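Local structure of amino acid adenylation domain-containing protein (6ULY) at residues D501-Y512 and L534-K544. The protein probably selects an alpha-keto acid and activates it with ATP as an acyl adenylate for nonribosomal depsipeptide synthesis. Sequence-based numbering, arbitrary orientation.
Sequences DELILFFTPKLY and LSASRIIPVQK
Phe506 and Val542 run side by side out of the same face of the sheet, with ring atom CE1 of Phe506 3.8 Å from CG1 of Val542. The other methyl, Val542 CG2, meets Ile504 CG2 at 3.8 Å, and that same Ile504 methyl also touches Ile540 CG2. On this face Ile540 packs on Val542 of the second subunit and Val542 on Ile540 of that subunit, which places this pair in the dimer contact. Strands 502-509 and 539-543 are parallel neighbours in a right-handed beta-alpha-beta crossover through helix 514-532, part of the small C-terminal subdomain expected of adenylating enzymes. Between them, Leu505 bonds through both its backbone N and its O: Leu505 N donates to Ile540 O (2.9 Å), and Leu505 O accepts from Val542 N. The other face looks toward helices 514-532 and 470-477. There Phe507 has its CG between backbone N and carbonyl carbon (chi1 70°), which swings the ring over the neighbouring strand: Gln543 CA sits above one face near the rim, and CE1 comes 3.9 Å from Pro541 CB. Toward the start of strand 502-509, Leu503 CD2 and Leu534 CD1 meet tip to tip at 3.5 Å. Past the end of that strand, Tyr512 crosses the Gln543 side chain at about a right angle, its OH 3.7 Å from Gln543 CG, with ring and amide planes 61° apart.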
loop_
_atom_site.group_PDB
_atom_site.type_symbol
_atom_site.label_atom_id
_atom_site.label_comp_id
_atom_site.label_asym_id
_atom_site.label_seq_id
_atom_site.Cartn_x
_atom_site.Cartn_y
_atom_site.Cartn_z
ATOM N N ASP A 501 -15.217 -5.321 2.242
ATOM C CA ASP A 501 -14.797 -4.110 2.990
ATOM C C ASP A 501 -15.703 -4.166 4.223
ATOM O O ASP A 501 -16.882 -3.782 4.086
ATOM C CB ASP A 501 -14.965 -2.836 2.159
ATOM C CG ASP A 501 -13.695 -2.399 1.450
ATOM O OD1 ASP A 501 -12.654 -3.053 1.659
ATOM O OD2 ASP A 501 -13.757 -1.408 0.696
ATOM N N GLU A 502 -15.201 -4.622 5.374
ATOM C CA GLU A 502 -16.053 -4.864 6.565
ATOM C C GLU A 502 -15.632 -4.010 7.759
ATOM O O GLU A 502 -14.421 -3.800 7.968
ATOM C CB GLU A 502 -15.995 -6.344 6.953
ATOM C CG GLU A 502 -16.556 -7.277 5.894
ATOM C CD GLU A 502 -17.996 -7.699 6.123
ATOM O OE1 GLU A 502 -18.702 -7.951 5.127
ATOM O OE2 GLU A 502 -18.409 -7.774 7.298
ATOM N N LEU A 503 -16.643 -3.551 8.497
ATOM C CA LEU A 503 -16.532 -2.777 9.764
ATOM C C LEU A 503 -16.760 -3.743 10.938
ATOM O O LEU A 503 -17.795 -4.440 10.947
ATOM C CB LEU A 503 -17.540 -1.619 9.756
ATOM C CG LEU A 503 -19.021 -1.996 9.821
ATOM C CD1 LEU A 503 -19.549 -1.946 11.252
ATOM C CD2 LEU A 503 -19.852 -1.090 8.925
ATOM N N ILE A 504 -15.778 -3.853 11.870
ATOM C CA ILE A 504 -15.813 -4.706 13.089
ATOM C C ILE A 504 -16.354 -3.814 14.222
ATOM O O ILE A 504 -15.678 -2.818 14.542
ATOM C CB ILE A 504 -14.409 -5.251 13.418
ATOM C CG1 ILE A 504 -13.528 -5.341 12.170
ATOM C CG2 ILE A 504 -14.505 -6.587 14.139
ATOM C CD1 ILE A 504 -14.112 -6.191 11.065
ATOM N N LEU A 505 -17.511 -4.146 14.803
ATOM C CA LEU A 505 -18.218 -3.375 15.856
ATOM C C LEU A 505 -17.943 -4.039 17.217
ATOM O O LEU A 505 -18.601 -5.046 17.547
ATOM C CB LEU A 505 -19.711 -3.336 15.482
ATOM C CG LEU A 505 -20.547 -2.178 16.034
ATOM C CD1 LEU A 505 -20.830 -2.356 17.514
ATOM C CD2 LEU A 505 -19.886 -0.840 15.777
ATOM N N PHE A 506 -16.982 -3.511 17.979
ATOM C CA PHE A 506 -16.772 -3.897 19.398
ATOM C C PHE A 506 -17.889 -3.297 20.248
ATOM O O PHE A 506 -18.332 -2.165 19.988
ATOM C CB PHE A 506 -15.421 -3.419 19.931
ATOM C CG PHE A 506 -14.239 -4.046 19.241
ATOM C CD1 PHE A 506 -13.824 -5.329 19.572
ATOM C CD2 PHE A 506 -13.557 -3.365 18.240
ATOM C CE1 PHE A 506 -12.741 -5.910 18.925
ATOM C CE2 PHE A 506 -12.477 -3.948 17.593
ATOM C CZ PHE A 506 -12.067 -5.218 17.941
ATOM N N PHE A 507 -18.337 -4.029 21.257
ATOM C CA PHE A 507 -19.353 -3.487 22.186
ATOM C C PHE A 507 -19.178 -4.108 23.573
ATOM O O PHE A 507 -18.706 -5.263 23.728
ATOM C CB PHE A 507 -20.761 -3.666 21.604
ATOM C CG PHE A 507 -21.257 -5.093 21.547
ATOM C CD1 PHE A 507 -20.849 -5.950 20.533
ATOM C CD2 PHE A 507 -22.131 -5.589 22.510
ATOM C CE1 PHE A 507 -21.301 -7.262 20.478
ATOM C CE2 PHE A 507 -22.579 -6.905 22.458
ATOM C CZ PHE A 507 -22.165 -7.739 21.440
ATOM N N THR A 508 -19.524 -3.308 24.577
ATOM C CA THR A 508 -19.777 -3.773 25.959
ATOM C C THR A 508 -21.243 -4.174 26.040
ATOM O O THR A 508 -22.108 -3.320 25.830
ATOM C CB THR A 508 -19.574 -2.660 26.998
ATOM O OG1 THR A 508 -18.283 -2.087 26.801
ATOM C CG2 THR A 508 -19.726 -3.150 28.426
ATOM N N PRO A 509 -21.589 -5.444 26.348
ATOM C CA PRO A 509 -22.976 -5.756 26.663
ATOM C C PRO A 509 -23.293 -5.266 28.083
ATOM O O PRO A 509 -22.407 -5.283 28.941
ATOM C CB PRO A 509 -23.030 -7.281 26.528
ATOM C CG PRO A 509 -21.633 -7.731 26.925
ATOM C CD PRO A 509 -20.710 -6.623 26.445
ATOM N N LYS A 510 -24.534 -4.822 28.293
ATOM C CA LYS A 510 -25.057 -4.495 29.641
ATOM C C LYS A 510 -24.926 -5.717 30.558
ATOM O O LYS A 510 -24.902 -5.539 31.791
ATOM C CB LYS A 510 -26.516 -4.054 29.548
ATOM C CG LYS A 510 -26.729 -2.684 28.931
ATOM C CD LYS A 510 -28.171 -2.216 28.996
ATOM C CE LYS A 510 -28.371 -0.891 28.285
ATOM N NZ LYS A 510 -29.784 -0.443 28.307
ATOM N N LEU A 511 -24.855 -6.912 29.976
ATOM C CA LEU A 511 -24.772 -8.183 30.721
ATOM C C LEU A 511 -23.903 -9.140 29.925
ATOM O O LEU A 511 -24.262 -9.430 28.780
ATOM C CB LEU A 511 -26.180 -8.750 30.877
ATOM C CG LEU A 511 -26.333 -9.762 31.997
ATOM C CD1 LEU A 511 -26.165 -9.068 33.341
ATOM C CD2 LEU A 511 -27.679 -10.443 31.879
ATOM N N TYR A 512 -22.798 -9.598 30.504
ATOM C CA TYR A 512 -21.925 -10.601 29.850
ATOM C C TYR A 512 -22.457 -11.999 30.201
ATOM O O TYR A 512 -21.827 -12.745 30.975
ATOM C CB TYR A 512 -20.450 -10.353 30.182
ATOM C CG TYR A 512 -19.515 -11.036 29.212
ATOM C CD1 TYR A 512 -19.511 -12.422 29.097
ATOM C CD2 TYR A 512 -18.680 -10.316 28.365
ATOM C CE1 TYR A 512 -18.687 -13.076 28.196
ATOM C CE2 TYR A 512 -17.848 -10.958 27.456
ATOM C CZ TYR A 512 -17.849 -12.343 27.372
ATOM O OH TYR A 512 -17.034 -12.992 26.486
ATOM N N LEU A 534 -26.610 -0.951 4.750
ATOM C CA LEU A 534 -25.478 -1.892 4.519
ATOM C C LEU A 534 -26.039 -3.319 4.498
ATOM O O LEU A 534 -27.180 -3.524 4.944
ATOM C CB LEU A 534 -24.412 -1.755 5.619
ATOM C CG LEU A 534 -23.354 -0.655 5.473
ATOM C CD1 LEU A 534 -22.558 -0.508 6.765
ATOM C CD2 LEU A 534 -22.406 -0.919 4.308
ATOM N N SER A 535 -25.266 -4.277 3.987
ATOM C CA SER A 535 -25.546 -5.723 4.129
ATOM C C SER A 535 -25.238 -6.143 5.569
ATOM O O SER A 535 -24.157 -5.796 6.072
ATOM C CB SER A 535 -24.723 -6.548 3.137
ATOM O OG SER A 535 -23.335 -6.404 3.384
ATOM N N ALA A 536 -26.147 -6.880 6.204
ATOM C CA ALA A 536 -25.920 -7.500 7.529
ATOM C C ALA A 536 -24.568 -8.230 7.532
ATOM O O ALA A 536 -23.926 -8.286 8.591
ATOM C CB ALA A 536 -27.059 -8.436 7.863
ATOM N N SER A 537 -24.137 -8.762 6.386
ATOM C CA SER A 537 -22.845 -9.477 6.239
ATOM C C SER A 537 -21.653 -8.524 6.444
ATOM O O SER A 537 -20.562 -9.053 6.697
ATOM C CB SER A 537 -22.770 -10.189 4.914
ATOM O OG SER A 537 -22.908 -9.273 3.839
ATOM N N ARG A 538 -21.856 -7.211 6.296
ATOM C CA ARG A 538 -20.793 -6.173 6.392
ATOM C C ARG A 538 -20.486 -5.800 7.849
ATOM O O ARG A 538 -19.493 -5.076 8.058
ATOM C CB ARG A 538 -21.208 -4.926 5.602
ATOM C CG ARG A 538 -20.708 -4.909 4.165
ATOM C CD ARG A 538 -21.656 -4.183 3.229
ATOM N NE ARG A 538 -21.977 -4.969 2.046
ATOM C CZ ARG A 538 -22.938 -4.667 1.180
ATOM N NH1 ARG A 538 -23.677 -3.587 1.363
ATOM N NH2 ARG A 538 -23.153 -5.444 0.134
ATOM N N ILE A 539 -21.327 -6.213 8.799
ATOM C CA ILE A 539 -21.168 -5.860 10.240
ATOM C C ILE A 539 -20.804 -7.118 11.044
ATOM O O ILE A 539 -21.553 -8.107 10.931
ATOM C CB ILE A 539 -22.458 -5.210 10.779
ATOM C CG1 ILE A 539 -22.834 -3.954 9.987
ATOM C CG2 ILE A 539 -22.336 -4.922 12.267
ATOM C CD1 ILE A 539 -24.208 -4.012 9.362
ATOM N N ILE A 540 -19.713 -7.098 11.825
ATOM C CA ILE A 540 -19.286 -8.234 12.692
ATOM C C ILE A 540 -19.367 -7.751 14.144
ATOM O O ILE A 540 -18.646 -6.788 14.474
ATOM C CB ILE A 540 -17.864 -8.702 12.325
ATOM C CG1 ILE A 540 -17.871 -9.662 11.132
ATOM C CG2 ILE A 540 -17.168 -9.310 13.533
ATOM C CD1 ILE A 540 -16.711 -9.469 10.183
ATOM N N PRO A 541 -20.192 -8.354 15.029
ATOM C CA PRO A 541 -20.264 -7.915 16.423
ATOM C C PRO A 541 -19.293 -8.684 17.327
ATOM O O PRO A 541 -19.383 -9.898 17.372
ATOM C CB PRO A 541 -21.712 -8.265 16.782
ATOM C CG PRO A 541 -21.936 -9.568 16.046
ATOM C CD PRO A 541 -21.178 -9.404 14.743
ATOM N N VAL A 542 -18.397 -7.970 18.014
ATOM C CA VAL A 542 -17.404 -8.566 18.952
ATOM C C VAL A 542 -17.657 -8.022 20.360
ATOM O O VAL A 542 -17.576 -6.793 20.549
ATOM C CB VAL A 542 -15.961 -8.278 18.494
ATOM C CG1 VAL A 542 -14.938 -8.944 19.403
ATOM C CG2 VAL A 542 -15.738 -8.686 17.047
ATOM N N GLN A 543 -17.948 -8.922 21.302
ATOM C CA GLN A 543 -18.160 -8.608 22.734
ATOM C C GLN A 543 -16.805 -8.342 23.404
ATOM O O GLN A 543 -15.810 -9.006 23.045
ATOM C CB GLN A 543 -18.938 -9.734 23.417
ATOM C CG GLN A 543 -18.176 -11.052 23.562
ATOM C CD GLN A 543 -18.520 -12.079 22.505
ATOM O OE1 GLN A 543 -18.871 -11.745 21.373
ATOM N NE2 GLN A 543 -18.455 -13.352 22.882
ATOM N N LYS A 544 -16.767 -7.399 24.348
ATOM C CA LYS A 544 -15.533 -7.078 25.126
ATOM C C LYS A 544 -15.836 -6.976 26.631
ATOM O O LYS A 544 -16.900 -6.601 27.127
ATOM C CB LYS A 544 -14.886 -5.808 24.553
ATOM C CG LYS A 544 -13.807 -6.040 23.494
ATOM C CD LYS A 544 -12.645 -6.933 23.936
ATOM C CE LYS A 544 -11.990 -6.505 25.240
ATOM N NZ LYS A 544 -11.362 -7.641 25.957
#